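Local coordinates for protein glycoside Hydrolase (Bacteroides plebeius, PDB 5T3B) that is a family 50 glycoside hydrolase of a gut bacterium, probably cleaving glycosidic bonds in agarose-like galactans, as relatives do, at residues 121-133 against 427-441. Sequence-based numbering, arbitrary orientation. Where two conformers were deposited one is given.
Sequences YYVRGIASFRMDG and LEAKNCVGWVFFKYL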
ATOM      1  N   TYR A 121     -13.041   5.051  -8.242  1.00  8.99           N
ATOM      2  CA  TYR A 121     -11.640   5.231  -8.519  1.00  8.85           C
ATOM      3  C   TYR A 121     -10.907   3.989  -8.079  1.00  8.93           C
ATOM      4  O   TYR A 121     -10.732   3.783  -6.866  1.00 10.36           O
ATOM      5  CB  TYR A 121     -11.054   6.456  -7.789  1.00  9.04           C
ATOM      6  CG  TYR A 121      -9.560   6.575  -7.916  1.00  8.80           C
ATOM      7  CD1 TYR A 121      -8.950   6.487  -9.176  1.00  9.25           C
ATOM      8  CD2 TYR A 121      -8.754   6.669  -6.792  1.00  9.53           C
ATOM      9  CE1 TYR A 121      -7.592   6.480  -9.318  1.00  9.31           C
ATOM     10  CE2 TYR A 121      -7.360   6.679  -6.930  1.00  9.33           C
ATOM     11  CZ  TYR A 121      -6.793   6.590  -8.184  1.00  8.93           C
ATOM     12  OH  TYR A 121      -5.418   6.528  -8.345  1.00 10.11           O
ATOM     13  N   TYR A 122     -10.441   3.180  -9.005  1.00  8.14           N
ATOM     14  CA  TYR A 122      -9.620   2.037  -8.697  1.00  8.27           C
ATOM     15  C   TYR A 122      -8.221   2.555  -8.465  1.00  7.06           C
ATOM     16  O   TYR A 122      -7.619   3.167  -9.357  1.00  8.44           O
ATOM     17  CB  TYR A 122      -9.682   0.970  -9.792  1.00  9.24           C
ATOM     18  CG  TYR A 122      -9.102  -0.325  -9.297  1.00  8.72           C
ATOM     19  CD1 TYR A 122      -9.829  -1.177  -8.501  1.00  9.42           C
ATOM     20  CD2 TYR A 122      -7.758  -0.647  -9.501  1.00  8.58           C
ATOM     21  CE1 TYR A 122      -9.281  -2.325  -7.980  1.00  8.89           C
ATOM     22  CE2 TYR A 122      -7.205  -1.790  -8.939  1.00  9.01           C
ATOM     23  CZ  TYR A 122      -7.981  -2.654  -8.191  1.00  8.68           C
ATOM     24  OH  TYR A 122      -7.433  -3.780  -7.659  1.00  9.45           O
ATOM     25  N   VAL A 123      -7.677   2.365  -7.257  1.00  8.25           N
ATOM     26  CA  VAL A 123      -6.430   3.038  -6.920  1.00  8.08           C
ATOM     27  C   VAL A 123      -5.276   2.437  -7.726  1.00  7.56           C
ATOM     28  O   VAL A 123      -5.026   1.222  -7.659  1.00  8.04           O
ATOM     29  CB  VAL A 123      -6.091   2.952  -5.420  1.00  8.84           C
ATOM     30  CG1 VAL A 123      -4.801   3.669  -5.140  1.00 10.00           C
ATOM     31  CG2 VAL A 123      -7.235   3.544  -4.599  1.00 10.74           C
ATOM     32  N   ARG A 124      -4.550   3.301  -8.467  1.00  7.70           N
ATOM     33  CA  ARG A 124      -3.308   2.946  -9.158  1.00  7.02           C
ATOM     34  C   ARG A 124      -2.323   4.050  -8.855  1.00  7.30           C
ATOM     35  O   ARG A 124      -2.397   5.125  -9.416  1.00  8.40           O
ATOM     36  CB  ARG A 124      -3.568   2.748 -10.641  1.00  8.13           C
ATOM     37  CG  ARG A 124      -4.304   1.449 -10.973  1.00  7.96           C
ATOM     38  CD  ARG A 124      -5.230   1.578 -12.174  1.00  8.12           C
ATOM     39  NE  ARG A 124      -6.313   2.504 -11.830  1.00  7.19           N
ATOM     40  CZ  ARG A 124      -6.928   3.338 -12.651  1.00  7.55           C
ATOM     41  NH1 ARG A 124      -6.788   3.217 -13.964  1.00  9.93           N
ATOM     42  NH2 ARG A 124      -7.686   4.290 -12.133  1.00  9.35           N
ATOM     43  N   GLY A 125      -1.457   3.777  -7.868  1.00  7.48           N
ATOM     44  CA  GLY A 125      -0.556   4.753  -7.366  1.00  8.11           C
ATOM     45  C   GLY A 125       0.918   4.430  -7.568  1.00  7.05           C
ATOM     46  O   GLY A 125       1.285   3.318  -7.913  1.00  7.94           O
ATOM     47  N   ILE A 126       1.714   5.465  -7.317  1.00  7.72           N
ATOM     48  CA  ILE A 126       3.166   5.384  -7.358  1.00  7.84           C
ATOM     49  C   ILE A 126       3.714   5.880  -6.017  1.00  7.32           C
ATOM     50  O   ILE A 126       3.297   6.943  -5.539  1.00  8.61           O
ATOM     51  CB  ILE A 126       3.734   6.227  -8.509  1.00  9.52           C
ATOM     52  CG1 ILE A 126       3.241   5.734  -9.821  1.00 11.10           C
ATOM     53  CG2 ILE A 126       5.265   6.303  -8.404  1.00 11.52           C
ATOM     54  CD1 ILE A 126       3.864   4.519 -10.273  1.00 13.54           C
ATOM     55  N   ALA A 127       4.586   5.104  -5.398  1.00  6.63           N
ATOM     56  CA  ALA A 127       5.172   5.483  -4.123  1.00  6.47           C
ATOM     57  C   ALA A 127       6.396   6.398  -4.298  1.00  6.53           C
ATOM     58  O   ALA A 127       7.092   6.368  -5.334  1.00  7.44           O
ATOM     59  CB  ALA A 127       5.594   4.251  -3.324  1.00  7.58           C
ATOM     60  N   SER A 128       6.707   7.165  -3.267  1.00  7.08           N
ATOM     61  CA  SER A 128       7.962   7.910  -3.209  1.00  7.08           C
ATOM     62  C   SER A 128       8.131   8.892  -4.340  1.00  7.47           C
ATOM     63  O   SER A 128       9.193   8.991  -4.930  1.00  8.17           O
ATOM     64  CB  SER A 128       9.156   6.984  -3.093  1.00  8.43           C
ATOM     65  OG  SER A 128       8.977   6.058  -2.075  1.00 11.66           O
ATOM     66  N   PHE A 129       7.096   9.655  -4.627  1.00  7.14           N
ATOM     67  CA  PHE A 129       7.155  10.649  -5.673  1.00  7.31           C
ATOM     68  C   PHE A 129       7.858  11.897  -5.060  1.00  7.89           C
ATOM     69  O   PHE A 129       7.283  12.733  -4.347  1.00  9.51           O
ATOM     70  CB  PHE A 129       5.772  11.020  -6.169  1.00  7.42           C
ATOM     71  CG  PHE A 129       5.761  12.009  -7.282  1.00  7.85           C
ATOM     72  CD1 PHE A 129       6.351  11.729  -8.513  1.00  8.35           C
ATOM     73  CD2 PHE A 129       5.173  13.264  -7.117  1.00  8.58           C
ATOM     74  CE1 PHE A 129       6.356  12.655  -9.537  1.00  8.78           C
ATOM     75  CE2 PHE A 129       5.216  14.191  -8.134  1.00  8.82           C
ATOM     76  CZ  PHE A 129       5.825  13.874  -9.335  1.00  8.83           C
ATOM     77  N   ARG A 130       9.145  11.997  -5.389  0.50  8.03           N
ATOM     78  CA  ARG A 130      10.062  12.989  -4.846  0.50  8.60           C
ATOM     79  C   ARG A 130      11.177  13.171  -5.854  0.50  8.03           C
ATOM     80  O   ARG A 130      11.394  12.323  -6.742  0.50  8.96           O
ATOM     81  CB  ARG A 130      10.572  12.612  -3.473  0.50 11.20           C
ATOM     82  CG  ARG A 130      11.314  11.365  -3.428  0.50 11.58           C
ATOM     83  CD  ARG A 130      11.634  11.044  -1.947  0.50 10.94           C
ATOM     84  NE  ARG A 130      12.683  11.975  -1.564  0.50 12.40           N
ATOM     85  CZ  ARG A 130      13.535  11.736  -0.573  0.50 13.18           C
ATOM     86  NH1 ARG A 130      13.431  10.623   0.173  0.50 15.50           N
ATOM     87  NH2 ARG A 130      14.499  12.595  -0.338  0.50 15.50           N
ATOM     88  N   MET A 131      11.858  14.308  -5.759  1.00  9.00           N
ATOM     89  CA  MET A 131      12.960  14.634  -6.684  1.00  9.07           C
ATOM     90  C   MET A 131      14.255  14.075  -6.209  1.00  9.89           C
ATOM     91  O   MET A 131      15.146  14.803  -5.844  1.00 13.44           O
ATOM     92  CB  MET A 131      13.023  16.160  -6.914  1.00 10.12           C
ATOM     93  CG  MET A 131      11.765  16.658  -7.655  1.00 10.89           C
ATOM     94  SD  MET A 131      11.577  18.467  -7.596  1.00 12.53           S
ATOM     95  CE  MET A 131      10.976  18.671  -5.943  1.00 13.95           C
ATOM     96  N   ASP A 132      14.341  12.746  -6.182  0.50  9.55           N
ATOM     97  CA  ASP A 132      15.517  12.063  -5.584  0.50 10.44           C
ATOM     98  C   ASP A 132      16.289  11.225  -6.591  0.50  9.75           C
ATOM     99  O   ASP A 132      16.846  10.180  -6.300  0.50 10.66           O
ATOM    100  CB  ASP A 132      15.150  11.348  -4.269  0.50 10.15           C
ATOM    101  CG  ASP A 132      14.366  10.113  -4.453  0.50 11.01           C
ATOM    102  OD1 ASP A 132      13.823   9.893  -5.506  0.50 11.98           O
ATOM    103  OD2 ASP A 132      14.267   9.366  -3.465  0.50 13.66           O
ATOM    104  N   GLY A 133      16.342  11.760  -7.823  1.00  9.93           N
ATOM    105  CA  GLY A 133      17.214  11.247  -8.839  1.00  9.90           C
ATOM    106  C   GLY A 133      18.397  12.144  -9.093  1.00  9.88           C
ATOM    107  O   GLY A 133      18.686  13.062  -8.317  1.00 13.12           O
ATOM    108  N   LEU A 427      -6.839  -7.957  -8.701  1.00  8.41           N
ATOM    109  CA  LEU A 427      -8.120  -7.607  -9.315  1.00  8.18           C
ATOM    110  C   LEU A 427      -9.193  -8.598  -8.946  1.00  9.57           C
ATOM    111  O   LEU A 427     -10.366  -8.246  -8.928  1.00 11.10           O
ATOM    112  CB  LEU A 427      -7.981  -7.408 -10.815  1.00  8.72           C
ATOM    113  CG  LEU A 427      -7.265  -6.149 -11.249  1.00 10.02           C
ATOM    114  CD1 LEU A 427      -6.842  -6.243 -12.716  1.00 10.15           C
ATOM    115  CD2 LEU A 427      -8.049  -4.908 -10.966  1.00 10.11           C
ATOM    116  N   GLU A 428      -8.820  -9.863  -8.740  1.00 10.17           N
ATOM    117  CA  GLU A 428      -9.806 -10.851  -8.360  1.00 10.36           C
ATOM    118  C   GLU A 428     -10.308 -10.717  -6.929  1.00 11.06           C
ATOM    119  O   GLU A 428     -11.350 -11.299  -6.581  1.00 13.98           O
ATOM    120  CB  GLU A 428      -9.255 -12.264  -8.568  1.00 10.91           C
ATOM    121  CG  GLU A 428      -8.954 -12.598  -9.991  1.00 13.21           C
ATOM    122  CD  GLU A 428      -8.904 -14.082 -10.250  1.00 15.17           C
ATOM    123  OE1 GLU A 428      -9.971 -14.748 -10.250  1.00 16.02           O
ATOM    124  OE2 GLU A 428      -7.802 -14.553 -10.463  1.00 15.72           O
ATOM    125  N   ALA A 429      -9.588 -10.003  -6.104  1.00  9.68           N
ATOM    126  CA  ALA A 429      -9.988  -9.797  -4.725  1.00  9.35           C
ATOM    127  C   ALA A 429     -10.984  -8.646  -4.654  1.00 10.33           C
ATOM    128  O   ALA A 429     -10.601  -7.464  -4.795  1.00 10.03           O
ATOM    129  CB  ALA A 429      -8.782  -9.513  -3.823  1.00 10.67           C
ATOM    130  N   LYS A 430     -12.244  -8.947  -4.373  0.50  9.61           N
ATOM    131  CA  LYS A 430     -13.292  -7.937  -4.339  0.50 10.34           C
ATOM    132  C   LYS A 430     -13.151  -6.963  -3.183  0.50  9.56           C
ATOM    133  O   LYS A 430     -13.740  -5.875  -3.205  0.50 11.07           O
ATOM    134  CB  LYS A 430     -14.642  -8.609  -4.261  0.50 11.44           C
ATOM    135  CG  LYS A 430     -15.030  -9.400  -5.488  0.50 13.80           C
ATOM    136  CD  LYS A 430     -16.509  -9.805  -5.447  0.50 18.12           C
ATOM    137  CE  LYS A 430     -16.804 -11.101  -6.176  0.50 19.81           C
ATOM    138  NZ  LYS A 430     -18.225 -11.351  -5.916  0.50 25.58           N
ATOM    139  N   ASN A 431     -12.343  -7.354  -2.192  1.00  8.00           N
ATOM    140  CA  ASN A 431     -12.011  -6.500  -1.082  1.00  9.04           C
ATOM    141  C   ASN A 431     -10.734  -5.679  -1.253  1.00  8.60           C
ATOM    142  O   ASN A 431     -10.358  -4.957  -0.318  1.00  9.52           O
ATOM    143  CB  ASN A 431     -11.919  -7.285   0.254  1.00  9.60           C
ATOM    144  CG  ASN A 431     -10.953  -8.431   0.202  1.00  8.73           C
ATOM    145  OD1 ASN A 431     -10.867  -9.178  -0.788  1.00  9.64           O
ATOM    146  ND2 ASN A 431     -10.304  -8.665   1.334  1.00  8.84           N
ATOM    147  N   CYS A 432     -10.114  -5.739  -2.439  1.00  7.96           N
ATOM    148  CA  CYS A 432      -8.949  -4.884  -2.707  1.00  7.82           C
ATOM    149  C   CYS A 432      -9.386  -3.699  -3.554  1.00  7.89           C
ATOM    150  O   CYS A 432      -9.983  -3.933  -4.616  1.00  9.45           O
ATOM    151  CB  CYS A 432      -7.889  -5.696  -3.447  1.00  8.41           C
ATOM    152  SG  CYS A 432      -6.426  -4.719  -3.883  1.00  9.94           S
ATOM    153  N   VAL A 433      -9.116  -2.489  -3.083  1.00  7.57           N
ATOM    154  CA  VAL A 433      -9.515  -1.302  -3.800  1.00  8.02           C
ATOM    155  C   VAL A 433      -8.391  -0.701  -4.682  1.00  8.54           C
ATOM    156  O   VAL A 433      -8.639   0.295  -5.332  1.00  8.95           O
ATOM    157  CB  VAL A 433     -10.030  -0.204  -2.848  1.00  8.29           C
ATOM    158  CG1 VAL A 433     -11.360  -0.618  -2.268  1.00 10.58           C
ATOM    159  CG2 VAL A 433      -9.052   0.177  -1.769  1.00 10.54           C
ATOM    160  N   GLY A 434      -7.227  -1.391  -4.751  1.00  7.91           N
ATOM    161  CA  GLY A 434      -6.186  -1.081  -5.658  1.00  8.12           C
ATOM    162  C   GLY A 434      -4.819  -1.172  -5.006  1.00  8.11           C
ATOM    163  O   GLY A 434      -4.604  -1.864  -3.995  1.00  8.98           O
ATOM    164  N   TRP A 435      -3.871  -0.541  -5.690  1.00  7.60           N
ATOM    165  CA  TRP A 435      -2.458  -0.786  -5.375  1.00  7.16           C
ATOM    166  C   TRP A 435      -1.605   0.420  -5.693  1.00  7.07           C
ATOM    167  O   TRP A 435      -2.016   1.357  -6.403  1.00  7.57           O
ATOM    168  CB  TRP A 435      -1.925  -2.013  -6.149  1.00  7.03           C
ATOM    169  CG  TRP A 435      -1.996  -1.850  -7.644  1.00  7.51           C
ATOM    170  CD1 TRP A 435      -1.192  -1.053  -8.427  1.00  7.63           C
ATOM    171  CD2 TRP A 435      -2.933  -2.470  -8.537  1.00  7.28           C
ATOM    172  NE1 TRP A 435      -1.600  -1.136  -9.728  1.00  7.98           N
ATOM    173  CE2 TRP A 435      -2.633  -2.023  -9.853  1.00  7.41           C
ATOM    174  CE3 TRP A 435      -3.931  -3.432  -8.375  1.00  8.06           C
ATOM    175  CZ2 TRP A 435      -3.347  -2.449 -10.967  1.00  8.54           C
ATOM    176  CZ3 TRP A 435      -4.620  -3.859  -9.484  1.00  8.93           C
ATOM    177  CH2 TRP A 435      -4.323  -3.380 -10.768  1.00  8.82           C
ATOM    178  N   VAL A 436      -0.378   0.309  -5.181  1.00  6.78           N
ATOM    179  CA  VAL A 436       0.663   1.291  -5.376  1.00  6.87           C
ATOM    180  C   VAL A 436       1.934   0.585  -5.705  1.00  6.90           C
ATOM    181  O   VAL A 436       2.405  -0.251  -4.923  1.00  7.61           O
ATOM    182  CB  VAL A 436       0.848   2.181  -4.115  1.00  6.85           C
ATOM    183  CG1 VAL A 436       1.909   3.245  -4.342  1.00  7.96           C
ATOM    184  CG2 VAL A 436      -0.456   2.759  -3.652  1.00  8.09           C
ATOM    185  N   PHE A 437       2.504   0.928  -6.859  1.00  6.69           N
ATOM    186  CA  PHE A 437       3.798   0.385  -7.256  1.00  6.90           C
ATOM    187  C   PHE A 437       4.901   1.122  -6.506  1.00  6.76           C
ATOM    188  O   PHE A 437       4.909   2.341  -6.414  1.00  7.73           O
ATOM    189  CB  PHE A 437       3.995   0.555  -8.746  1.00  7.81           C
ATOM    190  CG  PHE A 437       5.281  -0.099  -9.267  1.00  8.11           C
ATOM    191  CD1 PHE A 437       6.442   0.647  -9.429  1.00  8.46           C
ATOM    192  CD2 PHE A 437       5.320  -1.444  -9.580  1.00  7.77           C
ATOM    193  CE1 PHE A 437       7.598   0.065  -9.904  1.00 10.73           C
ATOM    194  CE2 PHE A 437       6.468  -2.049 -10.066  1.00  9.18           C
ATOM    195  CZ  PHE A 437       7.608  -1.294 -10.176  1.00  9.55           C
ATOM    196  N   PHE A 438       5.820   0.350  -5.893  1.00  7.56           N
ATOM    197  CA  PHE A 438       6.940   0.893  -5.186  1.00  7.11           C
ATOM    198  C   PHE A 438       8.154   0.712  -6.061  1.00  7.60           C
ATOM    199  O   PHE A 438       8.600  -0.420  -6.243  1.00  8.94           O
ATOM    200  CB  PHE A 438       7.108   0.187  -3.834  1.00  7.60           C
ATOM    201  CG  PHE A 438       8.209   0.716  -2.975  1.00  7.13           C
ATOM    202  CD1 PHE A 438       7.969   1.722  -2.065  1.00  8.80           C
ATOM    203  CD2 PHE A 438       9.512   0.279  -3.097  1.00  9.00           C
ATOM    204  CE1 PHE A 438       8.963   2.282  -1.293  1.00  9.29           C
ATOM    205  CE2 PHE A 438      10.507   0.793  -2.300  1.00 10.49           C
ATOM    206  CZ  PHE A 438      10.239   1.783  -1.408  1.00 10.20           C
ATOM    207  N   LYS A 439       8.682   1.775  -6.718  1.00  6.54           N
ATOM    208  CA  LYS A 439       8.445   3.193  -6.471  1.00  6.53           C
ATOM    209  C   LYS A 439       8.749   3.985  -7.716  1.00  6.37           C
ATOM    210  O   LYS A 439       9.053   3.446  -8.765  1.00  7.53           O
ATOM    211  CB  LYS A 439       9.217   3.675  -5.236  1.00  7.63           C
ATOM    212  CG  LYS A 439      10.717   3.566  -5.377  1.00  7.95           C
ATOM    213  CD  LYS A 439      11.436   4.101  -4.120  1.00  9.08           C
ATOM    214  CE  LYS A 439      12.894   3.756  -4.021  1.00 10.12           C
ATOM    215  NZ  LYS A 439      13.739   4.686  -4.814  1.00 15.29           N
ATOM    216  N   TYR A 440       8.638   5.317  -7.557  1.00  6.53           N
ATOM    217  CA  TYR A 440       8.838   6.230  -8.677  1.00  6.82           C
ATOM    218  C   TYR A 440      10.205   6.050  -9.362  1.00  6.25           C
ATOM    219  O   TYR A 440      10.239   5.767 -10.549  1.00  7.90           O
ATOM    220  CB  TYR A 440       8.644   7.654  -8.125  1.00  6.78           C
ATOM    221  CG  TYR A 440       8.906   8.786  -9.071  1.00  7.53           C
ATOM    222  CD1 TYR A 440       8.353   8.839 -10.350  1.00  7.35           C
ATOM    223  CD2 TYR A 440       9.706   9.843  -8.667  1.00  7.24           C
ATOM    224  CE1 TYR A 440       8.621   9.885 -11.194  1.00  7.54           C
ATOM    225  CE2 TYR A 440       9.955  10.939  -9.514  1.00  7.14           C
ATOM    226  CZ  TYR A 440       9.413  10.914 -10.781  1.00  7.56           C
ATOM    227  OH  TYR A 440       9.711  11.973 -11.623  1.00  8.88           O
ATOM    228  N   LEU A 441      11.287   6.240  -8.599  1.00  6.81           N
ATOM    229  CA  LEU A 441      12.642   6.164  -9.137  1.00  7.43           C
ATOM    230  C   LEU A 441      13.442   5.024  -8.594  1.00  7.87           C
ATOM    231  O   LEU A 441      13.274   4.607  -7.454  1.00  8.89           O
ATOM    232  CB  LEU A 441      13.465   7.441  -8.762  1.00  9.16           C
ATOM    233  CG  LEU A 441      12.911   8.724  -9.284  1.00  9.76           C
ATOM    234  CD1 LEU A 441      13.588   9.909  -8.720  1.00 14.38           C
ATOM    235  CD2 LEU A 441      12.932   8.808 -10.750  1.00 17.21           C
TER
HETATM  236  O   HOH W   1     -11.317   1.416  -5.632  1.00 10.70           O
HETATM  237  O   HOH W   2      -9.340  -5.566  -6.800  1.00 10.00           O
HETATM  238  O   HOH W   3      11.449   7.578  -5.813  1.00 13.67           O
HETATM  239  O   HOH W   4      13.047   7.207  -3.517  1.00 26.21           O
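Val123 to Ile126 pair with Gly434 to Phe437 as neighbouring parallel strands, their axes 13° apart, consistent with the first and last strands closing the (beta/alpha)8 barrel known in family 50. The backbone ladder runs from Val123 N, bonded to Val433 O, to Ala127 N, bonded to Phe437 O; Tyr440 N then reaches Ala127 O, beyond the cis peptide before Lys439.

Tyr122 packs across the strand's start. From CB, its chi1 of -166° sets CG opposite the backbone N and sends the ring across Gly434. CG and CD1 lie under Val433 O, which covers one ring face 3.7 Å from CD1; CE1 meets the same carbonyl. CD2 and CZ lie by Gly434 CA. At the ring edge, CE2 sits 3.4 Å from Trp435 CZ3 in an offset edge-to-face pair, planes at 72°, with the tyrosine edge toward the indole face. CZ and OH meet Leu427 CD2, and OH also touches Trp435 CZ3. OH is hydrogen-bonded to a water at 2.8 Å, and that water donates to Cys432 O. With alanine in place of Tyr122, a gap would probably open between Leu427 and Trp435, and the water would lose its hydroxyl partner. Gly434 has backbone angles that call for glycine, and a CB would clash with Val123 O.

At the other end, Phe129 turns its edge onto the Tyr440 face, CE1 being 3.7 Å from CZ. Leu441 CD2 covers the opposite face, Tyr440 OH bonds Trp148 of helix 145-158, and Arg130 O lies in the ring plane, 3.4 Å from Tyr440 CE2.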